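Side-chain contacts in DNA repair protein RAD7 (Saccharomyces cerevisiae, PDB 5ZB2), which takes part in global genome nucleotide excision repair as a component of the GGR complex with Rad16 and Abf1, and binds Elc1: residues R357-D361 with S362-M366; V341-C345 with P346-Y350; K333-K337 with E338-A342; L315-N318 with G319-S323; Y286-K290 with V291-N295. One frame throughout, in Å; residues are numbered along the deposited sequence.

Contact 1 of 5, residues R357-D361 with S362-M366; sequences RCVDD and SVIQM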
# COMPACT_ATOMS: atom_id res chain seq x y z
N ARG A 357 -4.51 3.98 -53.69
CA ARG A 357 -3.97 4.58 -54.91
C ARG A 357 -5.00 5.43 -55.65
O ARG A 357 -4.72 6.57 -56.03
CB ARG A 357 -3.45 3.45 -55.81
CG ARG A 357 -3.05 3.85 -57.23
CD ARG A 357 -2.77 2.61 -58.06
NE ARG A 357 -3.90 1.68 -58.05
CZ ARG A 357 -5.00 1.83 -58.78
NH1 ARG A 357 -5.13 2.86 -59.60
NH2 ARG A 357 -5.98 0.94 -58.68
N CYS A 358 -6.20 4.88 -55.87
CA CYS A 358 -7.14 5.51 -56.79
C CYS A 358 -7.74 6.81 -56.26
O CYS A 358 -8.33 7.55 -57.04
CB CYS A 358 -8.27 4.53 -57.12
SG CYS A 358 -9.42 4.25 -55.76
N VAL A 359 -7.59 7.11 -54.97
CA VAL A 359 -8.25 8.28 -54.39
C VAL A 359 -7.64 9.55 -54.98
O VAL A 359 -6.42 9.72 -55.02
CB VAL A 359 -8.13 8.27 -52.86
CG1 VAL A 359 -8.79 9.51 -52.25
CG2 VAL A 359 -8.76 7.02 -52.29
N ASP A 360 -8.51 10.45 -55.45
CA ASP A 360 -8.09 11.76 -55.95
C ASP A 360 -9.11 12.79 -55.48
O ASP A 360 -10.03 12.48 -54.72
CB ASP A 360 -7.91 11.74 -57.47
CG ASP A 360 -9.20 11.42 -58.21
OD1 ASP A 360 -10.30 11.67 -57.67
OD2 ASP A 360 -9.11 10.92 -59.36
N ASP A 361 -8.96 14.03 -55.96
CA ASP A 361 -9.85 15.10 -55.53
C ASP A 361 -11.30 14.79 -55.88
O ASP A 361 -12.20 15.08 -55.09
CB ASP A 361 -9.41 16.42 -56.16
CG ASP A 361 -8.03 16.86 -55.71
OD1 ASP A 361 -7.64 16.53 -54.57
OD2 ASP A 361 -7.34 17.55 -56.49
N SER A 362 -11.53 14.20 -57.05
CA SER A 362 -12.89 13.87 -57.46
C SER A 362 -13.54 12.89 -56.49
O SER A 362 -14.75 12.97 -56.25
CB SER A 362 -12.89 13.29 -58.87
OG SER A 362 -12.37 14.23 -59.80
N VAL A 363 -12.77 11.97 -55.93
CA VAL A 363 -13.32 11.01 -54.98
C VAL A 363 -13.65 11.70 -53.66
O VAL A 363 -14.75 11.54 -53.11
CB VAL A 363 -12.34 9.84 -54.77
CG1 VAL A 363 -12.94 8.81 -53.81
CG2 VAL A 363 -12.00 9.18 -56.10
N ILE A 364 -12.71 12.48 -53.13
CA ILE A 364 -12.97 13.24 -51.90
C ILE A 364 -14.19 14.13 -52.08
O ILE A 364 -15.04 14.22 -51.20
CB ILE A 364 -11.72 14.06 -51.51
CG1 ILE A 364 -10.53 13.13 -51.24
CG2 ILE A 364 -12.01 14.94 -50.30
CD1 ILE A 364 -10.76 12.11 -50.13
N GLN A 365 -14.28 14.81 -53.23
CA GLN A 365 -15.44 15.63 -53.53
C GLN A 365 -16.72 14.81 -53.45
O GLN A 365 -17.67 15.18 -52.75
CB GLN A 365 -15.28 16.27 -54.91
CG GLN A 365 -16.51 17.00 -55.44
CD GLN A 365 -16.82 18.27 -54.68
OE1 GLN A 365 -16.43 18.43 -53.52
NE2 GLN A 365 -17.52 19.19 -55.33
N MET A 366 -16.76 13.70 -54.18
CA MET A 366 -17.96 12.87 -54.20
C MET A 366 -18.30 12.34 -52.82
O MET A 366 -19.47 12.35 -52.41
CB MET A 366 -17.76 11.71 -55.19
CG MET A 366 -18.90 10.70 -55.21
SD MET A 366 -18.65 9.43 -56.46
CE MET A 366 -17.08 8.73 -55.96
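Asp360 sits at the N-cap of helix 361-370, and its backbone turns the chain from the loop 357-360 into the first helical turn. Its carbonyl O receives Ile364 N at 3.1 Å in an almost straight bond (171°), and the next bond of the helix follows from Gln365 N to Asp361 O at 2.8 Å. Val363 N also leans on Asp360 O, but weakly. The main grip on that N-H is the Asp360 carboxylate: OD1 accepts from Val363 N at 3.0 Å, the capping bond. A chi1 of 61° sets CG between the backbone N and the carbonyl carbon of Asp360, and this folds the carboxylate back over the start of the helix. Such an Asp cap opens a helix of the leucine-rich repeat (LRR) solenoid, in which short parallel strands follow one another with helices between them. The negative charge of Asp360 would probably interact favourably with the positive N-terminal end of the helix dipole. Val363 CG2 packs against the same oxygen, OD1 of Asp360, at 3.4 Å, the two side chains crossing at about a right angle. On the buried side, Val359 CG1 meets Ile364 CD1 at 3.9 Å, while Phe340 of helix 337-341 covers Val359 and Val363. The Asp361 carboxylate is engaged outside the segments, with OD2 hydrogen-bonded to Thr386 OG1.

Contact 2 of 5, residues V341-C345 with P346-Y350; sequences VALAC and PNLTY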
# COMPACT_ATOMS: atom_id res chain seq x y z
N VAL A 341 -18.24 5.07 -55.51
CA VAL A 341 -19.54 5.48 -56.01
C VAL A 341 -20.64 4.96 -55.10
O VAL A 341 -21.60 5.68 -54.79
CB VAL A 341 -19.73 5.00 -57.46
CG1 VAL A 341 -21.11 5.37 -57.98
CG2 VAL A 341 -18.66 5.59 -58.37
N ALA A 342 -20.51 3.71 -54.65
CA ALA A 342 -21.51 3.10 -53.78
C ALA A 342 -21.37 3.49 -52.32
O ALA A 342 -22.27 3.20 -51.53
CB ALA A 342 -21.43 1.58 -53.90
N LEU A 343 -20.27 4.15 -51.94
CA LEU A 343 -20.01 4.48 -50.54
C LEU A 343 -20.81 5.74 -50.18
O LEU A 343 -20.28 6.85 -50.11
CB LEU A 343 -18.52 4.67 -50.30
CG LEU A 343 -18.07 4.88 -48.86
CD1 LEU A 343 -18.56 3.77 -47.95
CD2 LEU A 343 -16.55 4.99 -48.79
N ALA A 344 -22.10 5.54 -49.94
CA ALA A 344 -23.01 6.61 -49.54
C ALA A 344 -23.72 6.15 -48.27
O ALA A 344 -24.73 5.44 -48.33
CB ALA A 344 -24.00 6.94 -50.65
N CYS A 345 -23.21 6.57 -47.11
CA CYS A 345 -23.66 6.07 -45.83
C CYS A 345 -24.17 7.22 -44.97
O CYS A 345 -23.45 8.21 -44.78
CB CYS A 345 -22.51 5.36 -45.11
SG CYS A 345 -21.65 4.14 -46.13
N PRO A 346 -25.38 7.12 -44.42
CA PRO A 346 -25.91 8.24 -43.62
C PRO A 346 -25.17 8.46 -42.31
O PRO A 346 -25.12 9.60 -41.82
CB PRO A 346 -27.37 7.85 -43.38
CG PRO A 346 -27.39 6.37 -43.48
CD PRO A 346 -26.35 6.01 -44.50
N ASN A 347 -24.59 7.42 -41.72
CA ASN A 347 -24.00 7.50 -40.39
C ASN A 347 -22.48 7.38 -40.38
O ASN A 347 -21.88 7.39 -39.30
CB ASN A 347 -24.61 6.42 -39.49
CG ASN A 347 -26.12 6.48 -39.44
OD1 ASN A 347 -26.70 7.53 -39.14
ND2 ASN A 347 -26.77 5.37 -39.75
N LEU A 348 -21.84 7.28 -41.54
CA LEU A 348 -20.39 7.16 -41.57
C LEU A 348 -19.74 8.46 -41.13
O LEU A 348 -20.10 9.54 -41.61
CB LEU A 348 -19.93 6.78 -42.98
CG LEU A 348 -18.44 6.53 -43.18
CD1 LEU A 348 -17.97 5.37 -42.33
CD2 LEU A 348 -18.15 6.26 -44.65
N THR A 349 -18.80 8.37 -40.19
CA THR A 349 -18.11 9.54 -39.66
C THR A 349 -16.60 9.50 -39.87
O THR A 349 -15.99 10.57 -39.99
CB THR A 349 -18.38 9.69 -38.16
OG1 THR A 349 -17.72 8.64 -37.44
CG2 THR A 349 -19.87 9.65 -37.87
N TYR A 350 -15.98 8.32 -39.92
CA TYR A 350 -14.55 8.19 -40.10
C TYR A 350 -14.26 7.23 -41.25
O TYR A 350 -14.87 6.17 -41.35
CB TYR A 350 -13.87 7.67 -38.82
CG TYR A 350 -12.38 7.44 -38.98
CD1 TYR A 350 -11.47 8.48 -38.84
CD2 TYR A 350 -11.89 6.18 -39.27
CE1 TYR A 350 -10.11 8.27 -38.99
CE2 TYR A 350 -10.53 5.96 -39.43
CZ TYR A 350 -9.65 7.01 -39.28
OH TYR A 350 -8.29 6.80 -39.43
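Cys345 and Leu348 make the tight part of this turn: Cys345 CB lies 3.6 Å from Leu348 CB, on the inner side of the loop that leads from helix 337-341 to strand 350-352. Between them the chain bends at Pro346, whose ring carbon CD stands 3.9 Å from Cys345 CB. Cys345 SG is swung anti to its own carbonyl carbon (chi1 -50°), which leaves the CB methylene to face Leu348. Further in, two leucine branches meet more loosely, Leu343 CD1 touching Leu348 CD2 at 4.2 Å with the side chains at about a right angle. Leu343, whose side chain is buried, is the centre of an inverse gamma turn, closed by the bond from Ala344 N to Ala342 O at 2.8 Å. The loop leads from a helix back to a strand of the leucine-rich repeat solenoid, and its buried leucines belong to the hydrophobic core: Leu343 also packs on Leu316, Leu327 and Leu367, and Leu348 on Leu374. Asn371, just past helix 361-370, fastens the backbone on both flanks of Ala344, giving ND2 to Leu343 O and taking Cys345 N on OD1. The other side of the turn is looser. Ala344 points its methyl away from the second half and is partly exposed, and Pro346 is partly exposed too. Asn347 likewise turns its CB away from Cys345, and its ND2 makes a weak hydrogen bond to Asp322 O.

Contact 3 of 5, residues K333-K337 with E338-A342; sequences KELTK and EAFVA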
# COMPACT_ATOMS: atom_id res chain seq x y z
N LYS A 333 -4.94 -1.19 -52.59
CA LYS A 333 -4.45 -0.65 -53.86
C LYS A 333 -5.31 -1.07 -55.04
O LYS A 333 -5.25 -0.42 -56.09
CB LYS A 333 -3.01 -1.09 -54.09
CG LYS A 333 -2.06 0.03 -54.46
CD LYS A 333 -1.71 0.89 -53.25
CE LYS A 333 -0.59 1.88 -53.57
NZ LYS A 333 -0.21 2.70 -52.39
N GLU A 334 -6.09 -2.14 -54.91
CA GLU A 334 -6.88 -2.64 -56.03
C GLU A 334 -8.19 -1.90 -56.23
O GLU A 334 -8.82 -2.05 -57.28
CB GLU A 334 -7.17 -4.13 -55.85
CG GLU A 334 -5.93 -5.00 -55.88
CD GLU A 334 -5.18 -4.89 -57.19
OE1 GLU A 334 -5.83 -4.85 -58.26
OE2 GLU A 334 -3.93 -4.84 -57.16
N LEU A 335 -8.63 -1.10 -55.26
CA LEU A 335 -9.88 -0.38 -55.41
C LEU A 335 -9.78 0.62 -56.56
O LEU A 335 -8.70 1.13 -56.88
CB LEU A 335 -10.25 0.34 -54.12
CG LEU A 335 -10.54 -0.55 -52.90
CD1 LEU A 335 -10.76 0.30 -51.66
CD2 LEU A 335 -11.74 -1.45 -53.16
N THR A 336 -10.92 0.89 -57.18
CA THR A 336 -11.04 1.93 -58.19
C THR A 336 -12.12 2.91 -57.75
O THR A 336 -12.71 2.78 -56.67
CB THR A 336 -11.39 1.33 -59.57
OG1 THR A 336 -12.79 1.01 -59.61
CG2 THR A 336 -10.57 0.08 -59.85
N LYS A 337 -12.38 3.91 -58.59
CA LYS A 337 -13.36 4.93 -58.25
C LYS A 337 -14.75 4.34 -58.10
O LYS A 337 -15.58 4.87 -57.35
CB LYS A 337 -13.36 6.03 -59.31
CG LYS A 337 -14.21 7.23 -58.96
CD LYS A 337 -14.04 8.34 -59.99
CE LYS A 337 -14.76 9.61 -59.59
NZ LYS A 337 -14.58 10.68 -60.61
N GLU A 338 -15.03 3.22 -58.78
CA GLU A 338 -16.37 2.64 -58.73
C GLU A 338 -16.74 2.20 -57.33
O GLU A 338 -17.92 2.27 -56.94
CB GLU A 338 -16.46 1.46 -59.71
CG GLU A 338 -17.86 0.88 -59.85
CD GLU A 338 -18.84 1.87 -60.46
OE1 GLU A 338 -18.39 2.90 -60.99
OE2 GLU A 338 -20.06 1.60 -60.41
N ALA A 339 -15.77 1.72 -56.55
CA ALA A 339 -16.07 1.31 -55.18
C ALA A 339 -16.66 2.46 -54.37
O ALA A 339 -17.62 2.28 -53.62
CB ALA A 339 -14.80 0.79 -54.50
N PHE A 340 -16.10 3.67 -54.52
CA PHE A 340 -16.56 4.80 -53.74
C PHE A 340 -17.86 5.39 -54.27
O PHE A 340 -18.53 6.13 -53.54
CB PHE A 340 -15.47 5.88 -53.70
CG PHE A 340 -14.17 5.40 -53.12
CD1 PHE A 340 -14.02 5.28 -51.75
CD2 PHE A 340 -13.12 5.05 -53.94
CE1 PHE A 340 -12.83 4.84 -51.21
CE2 PHE A 340 -11.92 4.60 -53.40
CZ PHE A 340 -11.78 4.50 -52.04
N VAL A 341 -18.24 5.07 -55.51
CA VAL A 341 -19.54 5.48 -56.01
C VAL A 341 -20.64 4.96 -55.10
O VAL A 341 -21.60 5.68 -54.79
CB VAL A 341 -19.73 5.00 -57.46
CG1 VAL A 341 -21.11 5.37 -57.98
CG2 VAL A 341 -18.66 5.59 -58.37
N ALA A 342 -20.51 3.71 -54.65
CA ALA A 342 -21.51 3.10 -53.78
C ALA A 342 -21.37 3.49 -52.32
O ALA A 342 -22.27 3.20 -51.53
CB ALA A 342 -21.43 1.58 -53.90
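Thr336 caps the N-terminus of helix 337-341, a short, weakly bonded helix of the leucine-rich repeat solenoid, and both its side chain and its backbone carbonyl take bonds from the first turn. Among the polar contacts, Thr336 OG1 accepts from Glu338 N at 3.3 Å (149°). With chi1 at 78°, OG1 lies between the backbone N and carbonyl carbon of Thr336, close to the opening turn. The same hydroxyl is hydrogen-bonded to Asp309 OD2, which ties the cap to helix 309-320. Ala339 N reaches Thr336 O at 3.2 Å from well above the carbonyl plane, 55° out of it, whereas Val341 N meets Lys337 O in the carbonyl plane at 3.2 Å. Phe340 N gives Lys337 O a weak second bond. The apolar contacts gather on the inner face: Leu335 CD2 rests on the methyl CB of Ala339 at 4.0 Å, and its other branch, CD1, comes to Phe340 CZ at 4.3 Å. Beyond these segments the Phe340 ring is packed by Leu329, Leu353, Met366 and Leu367, in the hydrophobic interior of the solenoid. Carbonyl oxygens also border aromatic and aliphatic carbons. Thr336 O approaches Phe340 CD2 obliquely at 3.6 Å, Lys337 O stands at the edge of the ring near its plane, and Val341 CG2 touches Lys337 O at 3.3 Å.

Contact 4 of 5, residues L315-N318 with G319-S323; sequences LLLN and GARDS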
# COMPACT_ATOMS: atom_id res chain seq x y z
N LEU A 315 -20.46 -5.48 -49.62
CA LEU A 315 -20.60 -5.11 -48.21
C LEU A 315 -21.64 -4.01 -48.03
O LEU A 315 -22.56 -4.14 -47.21
CB LEU A 315 -19.24 -4.67 -47.65
CG LEU A 315 -19.24 -4.08 -46.24
CD1 LEU A 315 -19.66 -5.12 -45.21
CD2 LEU A 315 -17.88 -3.51 -45.89
N LEU A 316 -21.51 -2.92 -48.79
CA LEU A 316 -22.41 -1.79 -48.62
C LEU A 316 -23.84 -2.13 -49.02
O LEU A 316 -24.79 -1.76 -48.33
CB LEU A 316 -21.90 -0.60 -49.45
CG LEU A 316 -20.50 -0.10 -49.10
CD1 LEU A 316 -20.01 0.84 -50.18
CD2 LEU A 316 -20.49 0.59 -47.74
N LEU A 317 -24.02 -2.85 -50.13
CA LEU A 317 -25.35 -3.14 -50.64
C LEU A 317 -26.09 -4.21 -49.86
O LEU A 317 -27.28 -4.42 -50.10
CB LEU A 317 -25.27 -3.55 -52.11
CG LEU A 317 -25.30 -2.40 -53.13
CD1 LEU A 317 -24.27 -1.34 -52.81
CD2 LEU A 317 -25.10 -2.94 -54.54
N ASN A 318 -25.43 -4.90 -48.93
CA ASN A 318 -26.06 -5.97 -48.15
C ASN A 318 -26.28 -5.56 -46.70
O ASN A 318 -26.17 -6.38 -45.78
CB ASN A 318 -25.25 -7.26 -48.24
CG ASN A 318 -25.47 -7.99 -49.56
OD1 ASN A 318 -26.36 -8.83 -49.67
ND2 ASN A 318 -24.66 -7.67 -50.56
N GLY A 319 -26.59 -4.28 -46.46
CA GLY A 319 -27.03 -3.79 -45.17
C GLY A 319 -26.06 -2.84 -44.50
O GLY A 319 -26.50 -1.91 -43.80
N ALA A 320 -24.76 -3.04 -44.69
CA ALA A 320 -23.77 -2.28 -43.93
C ALA A 320 -23.79 -0.80 -44.26
O ALA A 320 -23.36 0.01 -43.44
CB ALA A 320 -22.37 -2.85 -44.18
N ARG A 321 -24.29 -0.42 -45.44
CA ARG A 321 -24.28 0.97 -45.86
C ARG A 321 -24.94 1.88 -44.83
O ARG A 321 -24.45 2.98 -44.55
CB ARG A 321 -24.97 1.11 -47.22
CG ARG A 321 -25.42 2.53 -47.58
CD ARG A 321 -26.25 2.53 -48.85
NE ARG A 321 -25.43 2.31 -50.04
CZ ARG A 321 -25.92 2.24 -51.27
NH1 ARG A 321 -27.22 2.38 -51.49
NH2 ARG A 321 -25.10 2.03 -52.29
N ASP A 322 -26.05 1.43 -44.25
CA ASP A 322 -26.86 2.27 -43.39
C ASP A 322 -26.41 2.26 -41.93
O ASP A 322 -26.89 3.09 -41.15
CB ASP A 322 -28.33 1.83 -43.47
CG ASP A 322 -28.89 1.95 -44.87
OD1 ASP A 322 -28.62 2.97 -45.54
OD2 ASP A 322 -29.59 1.01 -45.31
N SER A 323 -25.51 1.35 -41.55
CA SER A 323 -25.10 1.21 -40.16
C SER A 323 -23.65 1.60 -39.89
O SER A 323 -23.34 1.96 -38.75
CB SER A 323 -25.32 -0.23 -39.70
OG SER A 323 -24.70 -1.15 -40.58
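Leu315 carries its CG anti to the backbone N (chi1 172°), which leads CD1 along the helix to the methyl of Ala320, 3.7 Å away at CB. Arg321 also starts with CG anti to N, but its chain bends at chi3 (-73°), and the guanidinium comes round beside Leu317, whose CD1 is 3.5 Å from Arg321 NH2. The place is near the C-terminal end of helix 309-320 of the leucine-rich repeat solenoid, within the unit formed by strand 298-300, this helix and strand 326-328. Here the helix widens into a pi-type turn. Its one backbone hydrogen bond between the segments joins residues five apart, Arg321 N to Leu316 O at 3.2 Å, with the donor in the carbonyl plane on a lone pair. Gly319 makes the turn with a positive phi of 113°, where a CB would clash with Asn318 O. Ala320, directed toward the first segment, fits its methyl against Leu315 O as well as the leucine branch, and Leu315 itself extends the packing to Leu293, Leu296 and Phe301. Leu317 and Arg321 lie side by side and point the same way on a more open flank. Arg321 NH2 is satisfied by Ala342 O, but NE is buried by this contact and has no partner in the model. Asn318 ND2 is turned back to Glu314 O. Arg321 CB lies 3.1 Å from Leu316 O, the same oxygen that accepts from its backbone N.

Contact 5 of 5, residues Y286-K290 with V291-N295; sequences YFFSK and VELNN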
# COMPACT_ATOMS: atom_id res chain seq x y z
N TYR A 286 -18.49 -13.26 -52.27
CA TYR A 286 -19.33 -14.43 -52.11
C TYR A 286 -19.99 -14.45 -50.73
O TYR A 286 -21.19 -14.74 -50.61
CB TYR A 286 -18.48 -15.68 -52.34
CG TYR A 286 -19.09 -17.01 -51.93
CD1 TYR A 286 -19.95 -17.69 -52.78
CD2 TYR A 286 -18.75 -17.60 -50.72
CE1 TYR A 286 -20.48 -18.91 -52.43
CE2 TYR A 286 -19.28 -18.82 -50.36
CZ TYR A 286 -20.14 -19.47 -51.22
OH TYR A 286 -20.67 -20.69 -50.86
N PHE A 287 -19.24 -14.10 -49.69
CA PHE A 287 -19.76 -14.17 -48.33
C PHE A 287 -20.74 -13.04 -48.06
O PHE A 287 -21.80 -13.25 -47.46
CB PHE A 287 -18.60 -14.13 -47.34
CG PHE A 287 -19.04 -13.90 -45.93
CD1 PHE A 287 -19.79 -14.85 -45.25
CD2 PHE A 287 -18.70 -12.73 -45.27
CE1 PHE A 287 -20.19 -14.64 -43.95
CE2 PHE A 287 -19.09 -12.51 -43.96
CZ PHE A 287 -19.85 -13.46 -43.30
N PHE A 288 -20.40 -11.81 -48.48
CA PHE A 288 -21.25 -10.67 -48.16
C PHE A 288 -22.60 -10.74 -48.86
O PHE A 288 -23.61 -10.29 -48.30
CB PHE A 288 -20.53 -9.36 -48.53
CG PHE A 288 -19.40 -9.00 -47.60
CD1 PHE A 288 -19.47 -9.26 -46.24
CD2 PHE A 288 -18.26 -8.40 -48.10
CE1 PHE A 288 -18.43 -8.92 -45.40
CE2 PHE A 288 -17.21 -8.05 -47.26
CZ PHE A 288 -17.29 -8.31 -45.91
N SER A 289 -22.66 -11.30 -50.07
CA SER A 289 -23.94 -11.39 -50.75
C SER A 289 -24.89 -12.36 -50.06
O SER A 289 -26.10 -12.26 -50.25
CB SER A 289 -23.74 -11.80 -52.21
OG SER A 289 -23.37 -13.16 -52.31
N LYS A 290 -24.36 -13.29 -49.26
CA LYS A 290 -25.21 -14.27 -48.60
C LYS A 290 -25.88 -13.71 -47.35
O LYS A 290 -27.02 -14.06 -47.05
CB LYS A 290 -24.38 -15.51 -48.24
CG LYS A 290 -25.15 -16.55 -47.45
CD LYS A 290 -24.25 -17.70 -47.03
CE LYS A 290 -25.05 -18.84 -46.42
NZ LYS A 290 -25.75 -18.43 -45.17
N VAL A 291 -25.19 -12.84 -46.62
CA VAL A 291 -25.64 -12.41 -45.31
C VAL A 291 -26.09 -10.95 -45.36
O VAL A 291 -25.77 -10.20 -46.29
CB VAL A 291 -24.55 -12.60 -44.23
CG1 VAL A 291 -24.11 -14.06 -44.19
CG2 VAL A 291 -23.35 -11.69 -44.50
N GLU A 292 -26.84 -10.56 -44.34
CA GLU A 292 -27.29 -9.19 -44.16
C GLU A 292 -26.57 -8.60 -42.96
O GLU A 292 -26.69 -9.11 -41.84
CB GLU A 292 -28.81 -9.12 -43.96
CG GLU A 292 -29.60 -9.62 -45.16
CD GLU A 292 -31.10 -9.50 -44.95
OE1 GLU A 292 -31.52 -9.13 -43.83
OE2 GLU A 292 -31.86 -9.78 -45.90
N LEU A 293 -25.82 -7.52 -43.19
CA LEU A 293 -25.01 -6.90 -42.14
C LEU A 293 -25.62 -5.58 -41.69
O LEU A 293 -24.96 -4.54 -41.72
CB LEU A 293 -23.59 -6.69 -42.65
CG LEU A 293 -22.88 -7.98 -43.06
CD1 LEU A 293 -21.66 -7.69 -43.91
CD2 LEU A 293 -22.48 -8.76 -41.81
N ASN A 294 -26.89 -5.62 -41.26
CA ASN A 294 -27.63 -4.42 -40.90
C ASN A 294 -27.17 -3.80 -39.58
O ASN A 294 -27.65 -2.72 -39.24
CB ASN A 294 -29.12 -4.73 -40.81
CG ASN A 294 -29.72 -5.11 -42.15
OD1 ASN A 294 -29.31 -4.60 -43.19
ND2 ASN A 294 -30.70 -6.00 -42.12
N ASN A 295 -26.27 -4.45 -38.85
CA ASN A 295 -25.82 -3.96 -37.55
C ASN A 295 -24.33 -3.63 -37.53
O ASN A 295 -23.79 -3.35 -36.45
CB ASN A 295 -26.15 -4.98 -36.46
CG ASN A 295 -27.62 -5.32 -36.40
OD1 ASN A 295 -28.07 -6.31 -36.99
ND2 ASN A 295 -28.39 -4.51 -35.68
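The Phe287 ring carries Val291 CG2 over one face, 4.1 Å above the plane and offset toward the rim, while the other methyl of the valine, CG1, stands 4.0 Å from ring atom CE1. Phe287 and Val291 cross obliquely, both branches of the valine being used on one ring. The second ring, Phe288, is met by a single branch: Leu293 CD1 comes obliquely to Phe288 CD1 at 3.6 Å and lies almost as near to CE1. Phe287 has CG anti to its N (chi1 168°) and Phe288 has CG anti to its carbonyl carbon (chi1 -73°); these torsions, on successive helix positions, set the rings apart, and Phe287 meets Val291 while Phe288 meets Leu293. Val291 is buried where the chain leaves the helix, and its CG2 also touches Phe287 O at 3.7 Å. Val291 N makes a weak bond to Phe288 O at 3.4 Å. On the outer side, Ser289 turns away from the loop and gives its OG proton to Tyr286 O at 3.2 Å, from above the carbonyl plane. Outside the segments, Phe287 packs on Thr259 and Ile262, whereas Phe288 lies against Leu315 of helix 309-320. Helix 281-290 is in this way sandwiched between the helices before and after it, and its exit loop lays apolar residues inward on the way to strand 298-300, an arrangement characteristic of the helix-to-strand return in a leucine-rich repeat solenoid.

The five contacts follow one another along the C-terminal part of the leucine-rich repeat solenoid, in chain order 5, 4, 3, 2 and 1. Contacts 5 and 4, with centres 8 Å apart, are joined by the backbone hydrogen bond from Leu293 N to Asn318 O, 2.9 Å. Contact 4 reaches both 2 and 3 through the hydrogen bond from Arg321 NH2 to Ala342 O, 3.2 Å. Contacts 3 and 2 share Val341 and Ala342. Contact 1 closes the series: Arg357 NH2 is hydrogen-bonded to Lys333 O of contact 3 at 3.0 Å. Contacts 1 and 5 do not touch, their nearest atoms about 17 Å apart. The bound polyethers sit on residues between Trp23 and Lys124, none in these contacts.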